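Local coordinates for protein SSD1 (Saccharomyces cerevisiae S288C, PDB 7AM1), which binds messenger RNA and acts as a translational repressor, being a non-enzymatic member of the RNase II family implicated in control of the G1 phase of the cell cycle, at residues N365-S370 with T493-T498; A379-N384 with T389-C394; V451-D456 with K553-S558. All coordinates share one frame; numbering follows the deposited sequence.

Contact 1: N365-S370 with T493-T498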
ATOM      1  N   ASN A 365      -9.568  35.441  -0.107  1.00 47.07           N
ATOM      2  CA  ASN A 365      -8.133  35.197  -0.206  1.00 49.22           C
ATOM      3  C   ASN A 365      -7.960  33.690  -0.376  1.00 45.16           C
ATOM      4  O   ASN A 365      -7.742  32.955   0.586  1.00 44.11           O
ATOM      5  CB  ASN A 365      -7.389  35.719   1.015  1.00 52.58           C
ATOM      6  CG  ASN A 365      -5.881  35.616   0.864  1.00 55.74           C
ATOM      7  OD1 ASN A 365      -5.376  34.955  -0.045  1.00 55.45           O
ATOM      8  ND2 ASN A 365      -5.156  36.275   1.756  1.00 58.34           N
ATOM      9  N   ILE A 366      -8.100  33.232  -1.610  1.00 47.13           N
ATOM     10  CA  ILE A 366      -8.017  31.811  -1.924  1.00 45.50           C
ATOM     11  C   ILE A 366      -6.557  31.449  -2.149  1.00 46.85           C
ATOM     12  O   ILE A 366      -5.858  32.099  -2.937  1.00 49.10           O
ATOM     13  CB  ILE A 366      -8.865  31.471  -3.159  1.00 47.36           C
ATOM     14  CG1 ILE A 366     -10.351  31.628  -2.836  1.00 49.91           C
ATOM     15  CG2 ILE A 366      -8.603  30.040  -3.617  1.00 45.03           C
ATOM     16  CD1 ILE A 366     -11.238  31.697  -4.055  1.00 52.38           C
ATOM     17  N   PHE A 367      -6.086  30.422  -1.459  1.00 43.34           N
ATOM     18  CA  PHE A 367      -4.755  29.903  -1.726  1.00 45.83           C
ATOM     19  C   PHE A 367      -4.884  28.504  -2.308  1.00 43.34           C
ATOM     20  O   PHE A 367      -5.583  27.649  -1.754  1.00 40.82           O
ATOM     21  CB  PHE A 367      -3.864  29.915  -0.474  1.00 50.52           C
ATOM     22  CG  PHE A 367      -4.461  29.253   0.735  1.00 54.40           C
ATOM     23  CD1 PHE A 367      -5.343  29.935   1.550  1.00 56.86           C
ATOM     24  CD2 PHE A 367      -4.107  27.955   1.076  1.00 55.56           C
ATOM     25  CE1 PHE A 367      -5.885  29.332   2.670  1.00 57.40           C
ATOM     26  CE2 PHE A 367      -4.645  27.347   2.198  1.00 56.06           C
ATOM     27  CZ  PHE A 367      -5.538  28.038   2.994  1.00 56.51           C
ATOM     28  N   ALA A 368      -4.239  28.297  -3.449  1.00 45.45           N
ATOM     29  CA  ALA A 368      -4.182  26.984  -4.065  1.00 45.25           C
ATOM     30  C   ALA A 368      -3.095  26.173  -3.377  1.00 44.12           C
ATOM     31  O   ALA A 368      -2.049  26.711  -3.006  1.00 44.33           O
ATOM     32  CB  ALA A 368      -3.895  27.107  -5.560  1.00 46.35           C
ATOM     33  N   ILE A 369      -3.361  24.887  -3.171  1.00 42.78           N
ATOM     34  CA  ILE A 369      -2.395  23.971  -2.573  1.00 43.49           C
ATOM     35  C   ILE A 369      -1.714  23.183  -3.681  1.00 43.04           C
ATOM     36  O   ILE A 369      -2.382  22.559  -4.516  1.00 40.96           O
ATOM     37  CB  ILE A 369      -3.066  23.028  -1.558  1.00 44.91           C
ATOM     38  CG1 ILE A 369      -3.839  23.840  -0.514  1.00 48.37           C
ATOM     39  CG2 ILE A 369      -2.034  22.115  -0.911  1.00 44.68           C
ATOM     40  CD1 ILE A 369      -2.951  24.612   0.449  1.00 51.06           C
ATOM     41  N   SER A 370      -0.387  23.212  -3.691  1.00 47.95           N
ATOM     42  CA  SER A 370       0.406  22.440  -4.631  1.00 50.17           C
ATOM     43  C   SER A 370       1.138  21.329  -3.891  1.00 47.55           C
ATOM     44  O   SER A 370       1.528  21.477  -2.729  1.00 47.29           O
ATOM     45  CB  SER A 370       1.411  23.327  -5.372  1.00 54.95           C
ATOM     46  OG  SER A 370       2.401  23.826  -4.492  1.00 57.14           O
ATOM     47  N   THR A 493      -2.025  33.013  15.566  1.00 94.06           N
ATOM     48  CA  THR A 493      -3.376  33.470  15.260  1.00 88.93           C
ATOM     49  C   THR A 493      -3.556  33.793  13.782  1.00 83.80           C
ATOM     50  O   THR A 493      -4.574  34.391  13.405  1.00 86.23           O
ATOM     51  CB  THR A 493      -3.723  34.700  16.106  1.00 89.96           C
ATOM     52  N   SER A 494      -2.602  33.410  12.936  1.00 75.15           N
ATOM     53  CA  SER A 494      -2.625  33.801  11.539  1.00 66.96           C
ATOM     54  C   SER A 494      -3.759  33.103  10.786  1.00 61.17           C
ATOM     55  O   SER A 494      -4.436  32.206  11.295  1.00 59.04           O
ATOM     56  CB  SER A 494      -1.305  33.461  10.850  1.00 64.02           C
ATOM     57  OG  SER A 494      -1.299  32.098  10.447  1.00 61.85           O
ATOM     58  N   TYR A 495      -3.941  33.552   9.543  1.00 58.46           N
ATOM     59  CA  TYR A 495      -4.892  32.957   8.608  1.00 58.65           C
ATOM     60  C   TYR A 495      -4.755  31.442   8.567  1.00 50.62           C
ATOM     61  O   TYR A 495      -5.739  30.707   8.723  1.00 46.07           O
ATOM     62  CB  TYR A 495      -4.619  33.578   7.233  1.00 71.00           C
ATOM     63  CG  TYR A 495      -5.564  33.279   6.096  1.00 84.94           C
ATOM     64  CD1 TYR A 495      -6.872  32.884   6.316  1.00 91.80           C
ATOM     65  CD2 TYR A 495      -5.131  33.411   4.781  1.00 91.44           C
ATOM     66  CE1 TYR A 495      -7.724  32.623   5.252  1.00 95.80           C
ATOM     67  CE2 TYR A 495      -5.970  33.151   3.718  1.00 95.56           C
ATOM     68  CZ  TYR A 495      -7.267  32.757   3.958  1.00 97.10           C
ATOM     69  OH  TYR A 495      -8.115  32.496   2.906  1.00 97.60           O
ATOM     70  N   LEU A 496      -3.530  30.956   8.375  1.00 52.02           N
ATOM     71  CA  LEU A 496      -3.308  29.521   8.246  1.00 51.84           C
ATOM     72  C   LEU A 496      -3.521  28.794   9.566  1.00 49.54           C
ATOM     73  O   LEU A 496      -3.917  27.621   9.566  1.00 47.44           O
ATOM     74  CB  LEU A 496      -1.898  29.273   7.718  1.00 54.95           C
ATOM     75  CG  LEU A 496      -1.692  29.786   6.293  1.00 57.34           C
ATOM     76  CD1 LEU A 496      -0.233  29.689   5.889  1.00 58.51           C
ATOM     77  CD2 LEU A 496      -2.574  29.013   5.329  1.00 56.81           C
ATOM     78  N   SER A 497      -3.269  29.463  10.694  1.00 49.20           N
ATOM     79  CA  SER A 497      -3.562  28.864  11.991  1.00 50.72           C
ATOM     80  C   SER A 497      -5.047  28.579  12.146  1.00 49.08           C
ATOM     81  O   SER A 497      -5.432  27.592  12.783  1.00 48.63           O
ATOM     82  CB  SER A 497      -3.086  29.781  13.115  1.00 55.75           C
ATOM     83  OG  SER A 497      -1.704  30.057  12.984  1.00 59.14           O
ATOM     84  N   THR A 498      -5.897  29.436  11.581  1.00 48.59           N
ATOM     85  CA  THR A 498      -7.330  29.190  11.647  1.00 47.70           C
ATOM     86  C   THR A 498      -7.707  27.974  10.815  1.00 45.67           C
ATOM     87  O   THR A 498      -8.548  27.170  11.231  1.00 44.77           O
ATOM     88  CB  THR A 498      -8.099  30.419  11.176  1.00 48.46           C
ATOM     89  OG1 THR A 498      -7.661  31.557  11.923  1.00 50.99           O
ATOM     90  CG2 THR A 498      -9.591  30.221  11.388  1.00 48.90           C
TER

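Contact 2: A379-N384 with T389-C394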
ATOM      1  N   ALA A 379      -7.983  24.143  -3.640  1.00 42.02           N
ATOM      2  CA  ALA A 379      -7.735  25.473  -3.107  1.00 41.60           C
ATOM      3  C   ALA A 379      -8.717  25.745  -1.977  1.00 42.28           C
ATOM      4  O   ALA A 379      -9.794  25.146  -1.906  1.00 41.83           O
ATOM      5  CB  ALA A 379      -7.849  26.539  -4.203  1.00 42.02           C
ATOM      6  N   LEU A 380      -8.341  26.674  -1.099  1.00 42.31           N
ATOM      7  CA  LEU A 380      -9.131  26.965   0.084  1.00 42.93           C
ATOM      8  C   LEU A 380      -9.218  28.464   0.318  1.00 41.46           C
ATOM      9  O   LEU A 380      -8.336  29.224  -0.092  1.00 40.67           O
ATOM     10  CB  LEU A 380      -8.508  26.350   1.348  1.00 45.95           C
ATOM     11  CG  LEU A 380      -8.543  24.849   1.584  1.00 49.25           C
ATOM     12  CD1 LEU A 380      -7.602  24.513   2.738  1.00 49.24           C
ATOM     13  CD2 LEU A 380      -9.964  24.387   1.871  1.00 50.83           C
ATOM     14  N   HIS A 381     -10.282  28.878   1.002  1.00 41.34           N
ATOM     15  CA  HIS A 381     -10.316  30.195   1.612  1.00 41.53           C
ATOM     16  C   HIS A 381     -10.991  30.071   2.968  1.00 41.89           C
ATOM     17  O   HIS A 381     -11.773  29.148   3.208  1.00 41.35           O
ATOM     18  CB  HIS A 381     -11.031  31.246   0.746  1.00 42.99           C
ATOM     19  CG  HIS A 381     -12.528  31.160   0.752  1.00 43.86           C
ATOM     20  ND1 HIS A 381     -13.243  30.564  -0.264  1.00 43.80           N
ATOM     21  CD2 HIS A 381     -13.446  31.654   1.617  1.00 45.01           C
ATOM     22  CE1 HIS A 381     -14.537  30.672  -0.014  1.00 44.59           C
ATOM     23  NE2 HIS A 381     -14.686  31.325   1.125  1.00 44.71           N
ATOM     24  N   VAL A 382     -10.639  30.981   3.866  1.00 44.46           N
ATOM     25  CA  VAL A 382     -11.333  31.146   5.136  1.00 45.81           C
ATOM     26  C   VAL A 382     -11.709  32.617   5.219  1.00 46.44           C
ATOM     27  O   VAL A 382     -10.893  33.491   4.905  1.00 45.82           O
ATOM     28  CB  VAL A 382     -10.474  30.717   6.340  1.00 48.82           C
ATOM     29  CG1 VAL A 382     -11.105  31.187   7.636  1.00 51.98           C
ATOM     30  CG2 VAL A 382     -10.290  29.218   6.359  1.00 49.01           C
ATOM     31  N   ARG A 383     -12.943  32.892   5.603  1.00 48.79           N
ATOM     32  CA  ARG A 383     -13.437  34.258   5.594  1.00 51.47           C
ATOM     33  C   ARG A 383     -14.302  34.448   6.823  1.00 52.36           C
ATOM     34  O   ARG A 383     -15.046  33.545   7.214  1.00 52.63           O
ATOM     35  CB  ARG A 383     -14.202  34.537   4.289  1.00 53.41           C
ATOM     36  CG  ARG A 383     -14.797  35.923   4.133  1.00 57.36           C
ATOM     37  CD  ARG A 383     -15.409  36.055   2.736  1.00 59.45           C
ATOM     38  NE  ARG A 383     -16.086  37.331   2.520  1.00 63.40           N
ATOM     39  CZ  ARG A 383     -17.366  37.563   2.781  1.00 66.50           C
ATOM     40  NH1 ARG A 383     -18.135  36.602   3.276  1.00 68.33           N
ATOM     41  NH2 ARG A 383     -17.878  38.759   2.541  1.00 67.89           N
ATOM     42  N   ASN A 384     -14.162  35.606   7.456  1.00 51.86           N
ATOM     43  CA  ASN A 384     -15.040  36.003   8.546  1.00 51.95           C
ATOM     44  C   ASN A 384     -16.264  36.672   7.937  1.00 54.56           C
ATOM     45  O   ASN A 384     -16.140  37.694   7.255  1.00 55.21           O
ATOM     46  CB  ASN A 384     -14.301  36.932   9.505  1.00 52.13           C
ATOM     47  CG  ASN A 384     -15.156  37.377  10.667  1.00 54.26           C
ATOM     48  OD1 ASN A 384     -16.333  37.030  10.760  1.00 55.09           O
ATOM     49  ND2 ASN A 384     -14.558  38.142  11.576  1.00 54.97           N
ATOM     50  N   THR A 389     -20.110  34.095  12.439  1.00 67.94           N
ATOM     51  CA  THR A 389     -19.837  32.890  11.674  1.00 66.48           C
ATOM     52  C   THR A 389     -18.598  33.089  10.816  1.00 59.26           C
ATOM     53  O   THR A 389     -18.279  34.206  10.399  1.00 57.40           O
ATOM     54  CB  THR A 389     -21.023  32.505  10.770  1.00 72.57           C
ATOM     55  OG1 THR A 389     -21.108  33.423   9.672  1.00 74.70           O
ATOM     56  CG2 THR A 389     -22.328  32.525  11.552  1.00 76.18           C
ATOM     57  N   LEU A 390     -17.913  31.982  10.552  1.00 54.46           N
ATOM     58  CA  LEU A 390     -16.808  31.922   9.610  1.00 53.60           C
ATOM     59  C   LEU A 390     -17.229  31.096   8.402  1.00 49.98           C
ATOM     60  O   LEU A 390     -18.263  30.422   8.405  1.00 50.99           O
ATOM     61  CB  LEU A 390     -15.557  31.312  10.253  1.00 56.91           C
ATOM     62  CG  LEU A 390     -15.051  31.927  11.557  1.00 62.18           C
ATOM     63  CD1 LEU A 390     -13.814  31.181  12.046  1.00 63.44           C
ATOM     64  CD2 LEU A 390     -14.751  33.405  11.376  1.00 64.22           C
ATOM     65  N   GLU A 391     -16.405  31.148   7.364  1.00 46.23           N
ATOM     66  CA  GLU A 391     -16.650  30.407   6.136  1.00 45.99           C
ATOM     67  C   GLU A 391     -15.365  29.723   5.701  1.00 44.85           C
ATOM     68  O   GLU A 391     -14.324  30.372   5.583  1.00 46.13           O
ATOM     69  CB  GLU A 391     -17.157  31.344   5.037  1.00 48.39           C
ATOM     70  CG  GLU A 391     -17.223  30.733   3.666  1.00 49.95           C
ATOM     71  CD  GLU A 391     -17.912  31.645   2.677  1.00 52.71           C
ATOM     72  OE1 GLU A 391     -19.089  31.990   2.914  1.00 54.87           O
ATOM     73  OE2 GLU A 391     -17.279  32.023   1.670  1.00 53.18           O
ATOM     74  N   LEU A 392     -15.440  28.413   5.483  1.00 43.72           N
ATOM     75  CA  LEU A 392     -14.350  27.646   4.889  1.00 42.80           C
ATOM     76  C   LEU A 392     -14.804  27.212   3.499  1.00 42.00           C
ATOM     77  O   LEU A 392     -15.736  26.411   3.370  1.00 42.02           O
ATOM     78  CB  LEU A 392     -13.981  26.435   5.739  1.00 43.15           C
ATOM     79  CG  LEU A 392     -12.841  25.597   5.154  1.00 42.89           C
ATOM     80  CD1 LEU A 392     -11.507  26.294   5.374  1.00 41.75           C
ATOM     81  CD2 LEU A 392     -12.833  24.189   5.724  1.00 44.43           C
ATOM     82  N   GLY A 393     -14.172  27.761   2.466  1.00 41.47           N
ATOM     83  CA  GLY A 393     -14.450  27.370   1.093  1.00 41.05           C
ATOM     84  C   GLY A 393     -13.440  26.356   0.613  1.00 40.83           C
ATOM     85  O   GLY A 393     -12.230  26.537   0.779  1.00 41.66           O
ATOM     86  N   CYS A 394     -13.939  25.275   0.010  1.00 41.63           N
ATOM     87  CA  CYS A 394     -13.116  24.176  -0.483  1.00 40.95           C
ATOM     88  C   CYS A 394     -13.386  24.000  -1.969  1.00 40.82           C
ATOM     89  O   CYS A 394     -14.509  23.671  -2.360  1.00 42.24           O
ATOM     90  CB  CYS A 394     -13.416  22.895   0.294  1.00 40.69           C
ATOM     91  SG  CYS A 394     -13.282  23.120   2.086  1.00 41.66           S
TER

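Contact 3: V451-D456 with K553-S558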
ATOM      1  N   VAL A 451     -17.224  23.193  -2.115  1.00 42.18           N
ATOM      2  CA  VAL A 451     -17.989  22.896  -0.909  1.00 43.39           C
ATOM      3  C   VAL A 451     -17.631  23.965   0.119  1.00 42.87           C
ATOM      4  O   VAL A 451     -16.470  24.067   0.537  1.00 41.88           O
ATOM      5  CB  VAL A 451     -17.693  21.485  -0.377  1.00 44.14           C
ATOM      6  CG1 VAL A 451     -18.441  21.246   0.923  1.00 46.32           C
ATOM      7  CG2 VAL A 451     -18.059  20.432  -1.422  1.00 44.14           C
ATOM      8  N   VAL A 452     -18.615  24.776   0.502  1.00 44.15           N
ATOM      9  CA  VAL A 452     -18.402  25.934   1.367  1.00 45.03           C
ATOM     10  C   VAL A 452     -19.130  25.695   2.681  1.00 44.27           C
ATOM     11  O   VAL A 452     -20.355  25.529   2.697  1.00 45.23           O
ATOM     12  CB  VAL A 452     -18.881  27.232   0.697  1.00 47.94           C
ATOM     13  CG1 VAL A 452     -18.634  28.432   1.603  1.00 49.15           C
ATOM     14  CG2 VAL A 452     -18.181  27.411  -0.641  1.00 48.31           C
ATOM     15  N   TYR A 453     -18.379  25.655   3.778  1.00 41.78           N
ATOM     16  CA  TYR A 453     -18.950  25.453   5.103  1.00 42.07           C
ATOM     17  C   TYR A 453     -19.080  26.795   5.810  1.00 43.74           C
ATOM     18  O   TYR A 453     -18.129  27.582   5.828  1.00 45.17           O
ATOM     19  CB  TYR A 453     -18.086  24.508   5.937  1.00 40.67           C
ATOM     20  CG  TYR A 453     -17.883  23.147   5.302  1.00 40.99           C
ATOM     21  CD1 TYR A 453     -18.846  22.154   5.419  1.00 41.10           C
ATOM     22  CD2 TYR A 453     -16.724  22.854   4.590  1.00 40.14           C
ATOM     23  CE1 TYR A 453     -18.665  20.914   4.845  1.00 40.90           C
ATOM     24  CE2 TYR A 453     -16.537  21.609   4.006  1.00 39.01           C
ATOM     25  CZ  TYR A 453     -17.506  20.644   4.143  1.00 39.74           C
ATOM     26  OH  TYR A 453     -17.328  19.407   3.563  1.00 40.05           O
ATOM     27  N   THR A 454     -20.249  27.043   6.396  1.00 46.05           N
ATOM     28  CA  THR A 454     -20.458  28.158   7.314  1.00 47.75           C
ATOM     29  C   THR A 454     -20.330  27.625   8.736  1.00 45.28           C
ATOM     30  O   THR A 454     -20.990  26.646   9.095  1.00 44.90           O
ATOM     31  CB  THR A 454     -21.827  28.804   7.099  1.00 54.17           C
ATOM     32  OG1 THR A 454     -21.898  29.357   5.778  1.00 56.82           O
ATOM     33  CG2 THR A 454     -22.060  29.908   8.104  1.00 56.55           C
ATOM     34  N   LEU A 455     -19.449  28.238   9.523  1.00 45.20           N
ATOM     35  CA  LEU A 455     -19.084  27.723  10.835  1.00 47.47           C
ATOM     36  C   LEU A 455     -19.406  28.730  11.927  1.00 50.39           C
ATOM     37  O   LEU A 455     -19.262  29.941  11.730  1.00 52.15           O
ATOM     38  CB  LEU A 455     -17.588  27.388  10.900  1.00 48.15           C
ATOM     39  CG  LEU A 455     -17.015  26.591   9.731  1.00 49.46           C
ATOM     40  CD1 LEU A 455     -15.513  26.466   9.871  1.00 50.02           C
ATOM     41  CD2 LEU A 455     -17.662  25.220   9.656  1.00 49.69           C
ATOM     42  N   ASP A 456     -19.821  28.226  13.086  1.00 51.88           N
ATOM     43  CA  ASP A 456     -19.894  29.075  14.266  1.00 54.71           C
ATOM     44  C   ASP A 456     -18.494  29.569  14.615  1.00 55.09           C
ATOM     45  O   ASP A 456     -17.571  28.772  14.793  1.00 52.68           O
ATOM     46  CB  ASP A 456     -20.497  28.311  15.443  1.00 56.94           C
ATOM     47  CG  ASP A 456     -20.669  29.180  16.672  1.00 60.91           C
ATOM     48  OD1 ASP A 456     -19.653  29.694  17.184  1.00 62.19           O
ATOM     49  OD2 ASP A 456     -21.820  29.369  17.119  1.00 63.16           O
ATOM     50  N   LYS A 553     -10.125  17.617   3.238  1.00 37.75           N
ATOM     51  CA  LYS A 553     -10.583  16.874   2.066  1.00 36.97           C
ATOM     52  C   LYS A 553     -11.463  15.695   2.462  1.00 35.78           C
ATOM     53  O   LYS A 553     -12.403  15.348   1.735  1.00 35.10           O
ATOM     54  CB  LYS A 553      -9.385  16.391   1.251  1.00 38.14           C
ATOM     55  CG  LYS A 553      -8.705  17.485   0.441  1.00 40.03           C
ATOM     56  CD  LYS A 553      -7.412  17.003  -0.198  1.00 41.57           C
ATOM     57  CE  LYS A 553      -6.805  18.076  -1.088  1.00 42.73           C
ATOM     58  NZ  LYS A 553      -5.532  17.626  -1.722  1.00 42.25           N
ATOM     59  N   ARG A 554     -11.162  15.047   3.593  1.00 35.72           N
ATOM     60  CA  ARG A 554     -11.999  13.944   4.054  1.00 36.33           C
ATOM     61  C   ARG A 554     -13.401  14.434   4.383  1.00 36.20           C
ATOM     62  O   ARG A 554     -14.397  13.767   4.077  1.00 36.32           O
ATOM     63  CB  ARG A 554     -11.368  13.275   5.274  1.00 37.68           C
ATOM     64  CG  ARG A 554     -10.168  12.378   4.939  1.00 38.32           C
ATOM     65  CD  ARG A 554      -9.437  11.917   6.186  1.00 39.52           C
ATOM     66  NE  ARG A 554      -8.383  10.960   5.855  1.00 40.03           N
ATOM     67  CZ  ARG A 554      -7.662  10.293   6.747  1.00 40.67           C
ATOM     68  NH1 ARG A 554      -7.876  10.472   8.044  1.00 40.48           N
ATOM     69  NH2 ARG A 554      -6.730   9.440   6.339  1.00 41.48           N
ATOM     70  N   LYS A 555     -13.497  15.616   4.990  1.00 35.51           N
ATOM     71  CA  LYS A 555     -14.803  16.205   5.249  1.00 34.47           C
ATOM     72  C   LYS A 555     -15.508  16.546   3.943  1.00 35.69           C
ATOM     73  O   LYS A 555     -16.700  16.259   3.776  1.00 36.62           O
ATOM     74  CB  LYS A 555     -14.643  17.448   6.126  1.00 33.83           C
ATOM     75  CG  LYS A 555     -15.952  18.169   6.442  1.00 36.99           C
ATOM     76  CD  LYS A 555     -16.878  17.307   7.288  1.00 40.35           C
ATOM     77  CE  LYS A 555     -18.280  17.866   7.307  1.00 44.72           C
ATOM     78  NZ  LYS A 555     -19.147  17.165   8.291  1.00 48.10           N
ATOM     79  N   VAL A 556     -14.790  17.167   3.003  1.00 34.92           N
ATOM     80  CA  VAL A 556     -15.389  17.507   1.715  1.00 35.16           C
ATOM     81  C   VAL A 556     -15.921  16.254   1.030  1.00 34.98           C
ATOM     82  O   VAL A 556     -17.068  16.215   0.574  1.00 35.91           O
ATOM     83  CB  VAL A 556     -14.369  18.243   0.827  1.00 37.04           C
ATOM     84  CG1 VAL A 556     -14.907  18.397  -0.584  1.00 36.80           C
ATOM     85  CG2 VAL A 556     -14.015  19.601   1.433  1.00 38.87           C
ATOM     86  N   ASN A 557     -15.095  15.209   0.948  1.00 34.72           N
ATOM     87  CA  ASN A 557     -15.538  13.970   0.315  1.00 35.80           C
ATOM     88  C   ASN A 557     -16.757  13.398   1.026  1.00 37.84           C
ATOM     89  O   ASN A 557     -17.658  12.845   0.387  1.00 38.90           O
ATOM     90  CB  ASN A 557     -14.410  12.939   0.315  1.00 33.95           C
ATOM     91  CG  ASN A 557     -13.324  13.249  -0.691  1.00 34.16           C
ATOM     92  OD1 ASN A 557     -13.587  13.764  -1.778  1.00 34.83           O
ATOM     93  ND2 ASN A 557     -12.092  12.905  -0.345  1.00 34.18           N
ATOM     94  N   SER A 558     -16.780  13.489   2.358  1.00 38.72           N
ATOM     95  CA  SER A 558     -17.931  13.028   3.124  1.00 41.30           C
ATOM     96  C   SER A 558     -19.188  13.796   2.737  1.00 40.00           C
ATOM     97  O   SER A 558     -20.266  13.209   2.577  1.00 39.15           O
ATOM     98  CB  SER A 558     -17.642  13.189   4.617  1.00 46.42           C
ATOM     99  OG  SER A 558     -18.782  12.886   5.397  1.00 49.94           O
TER

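Contact 1: N365-S370 with T493-T498
F367 and Y495 form an offset edge-to-face pair, and it separates the densely packed half of this contact from its more open half. The edge of the phenylalanine points to the face of the tyrosine, with centroids 5.6 Å apart and planes at 84°. F367 CE1 lies 3.9 Å from Y495 CZ. With CG lying between the backbone N and the carbonyl carbon (chi1 52°), the F367 ring also presents one face to L496. The CD2 methyl of that leucine sits over this face in a CH-pi contact, 4.2 Å from the F367 ring centroid and shifted toward the rim. F367 is buried here, against L380, while L496, itself partly exposed, also packs on L483 and L487 of helix 480-488.

On the other side, N365 and Y495 are partly exposed. Y495 OH donates to N365 O, which lies at the edge of the tyrosine ring near its plane; the modelled 2.4 Å separation is so short that its exact value is doubtful. The same hydroxyl is hydrogen-bonded to V382 N, so backbone groups of two chain segments hold it. N365 CB adds a looser approach, 3.8 Å from Y495 OH. The arrangement is that of a helix packed on a mixed beta-sheet in the RNB domain, the helix starting here with S494 as its N-cap.

Contact 2: A379-N384 with T389-C394
H381 and E391 are brought together by contrasting torsions: the histidine has CG between its backbone N and carbonyl carbon (chi1 77°), whereas the glutamate runs out extended with CG opposite the backbone N. The imidazole thereby leans across to the second strand, and H381 NE2 donates to E391 OE2 at 2.7 Å and 158°. The donor meets the anti lone pair of OE2, and the acceptor lies close to the imidazole plane, although ring and carboxylate are turned 65° apart. One face of the ring covers G393, whose CA is 3.8 Å from the H381 centroid in a CH-pi contact; a CB on this residue would collide with the ring. With an alanine in place of H381, E391 OE2 would probably be left without this donor and a gap would open over G393.

Backbone hydrogen bonds join H381 with G393 and R383 with E391 reciprocally, making a regular antiparallel hairpin. On its other face, V382 CG2 presses unusually tightly on L392 CD1, at 3.3 Å, and L380 CD2 rests 3.6 Å from C394 SG. Helices 544-568 and 495-510 pack on this apolar face, the first against L380 and C394, the second against V382 and L392. Y364, F358 and H395 meet H381 on the opposite side, and strands 367-370 and 446-456 flank the hairpin within the sheet.

Contact 3: V451-D456 with K553-S558
Y453 approaches the helix with its hydroxyl end foremost, directed between the side chains of K555 and V556. Its CG is anti to the carbonyl carbon (chi1 -58°), which aims the ring from the strand at the helix backbone. The two helical neighbours then meet it in different ways. V556 places its CG2 methyl at the edge of the ring, near the ring plane, 4.1 Å from Y453 CE2. K555 instead uses the aliphatic part of its chain, approaching the ring obliquely. A bend in the lysine (chi2 65°) carries its chain obliquely across the end of the tyrosine, so that CG is 3.4 Å from Y453 OH and CE is 3.9 Å from Y453 CE1. Here the lysine serves as a hydrocarbon surface.

The strand crosses helix 553-558 almost at right angles, at 103°, with a closest axis approach of 9.7 Å. It is a helix packed on a mixed beta-sheet in the RNB domain, in which side chains from the strand span the gap to the helix. The phenol oxygen reaches the helix backbone itself, 3.3 Å from V556 CA. Its hydrogen-bonding partner is OG1 of T559, in the following turn of the same helix; that hydroxyl is also bonded to K555 O, tying the tyrosine to the helix backbone through one intermediary.

V451, two residues earlier on the same side of the strand, makes a simpler apolar contact. Its side chain and that of V556 slide past each other in opposite directions, and V451 CG2 lies 3.8 Å from V556 CG1. The two methyls of V556 are thus divided, CG1 serving V451 and CG2 serving Y453. F506 of helix 495-510 adds an edge-to-face ring contact to Y453, and C394 of the adjoining strand touches both Y453 and V556.

All three contacts are built on one mixed beta-sheet of the RNB domain, and contact 2 is the central piece. Its strand 379-384 borders contact 1, where F367 N lies 2.9 Å from L380 O, and the centres of these two contacts are about 9 Å apart. Its other strand borders contact 3, with C394 O 2.8 Å from V451 N and L390 N 2.7 Å from L455 O; those centres are about 10 Å apart. Contacts 1 and 3 do not touch, their nearest atoms being about 6 Å apart, yet their segments alternate along the chain. Contacts 1 and 3 each bring a helix onto the sheet, whereas contact 2 pairs strands within it.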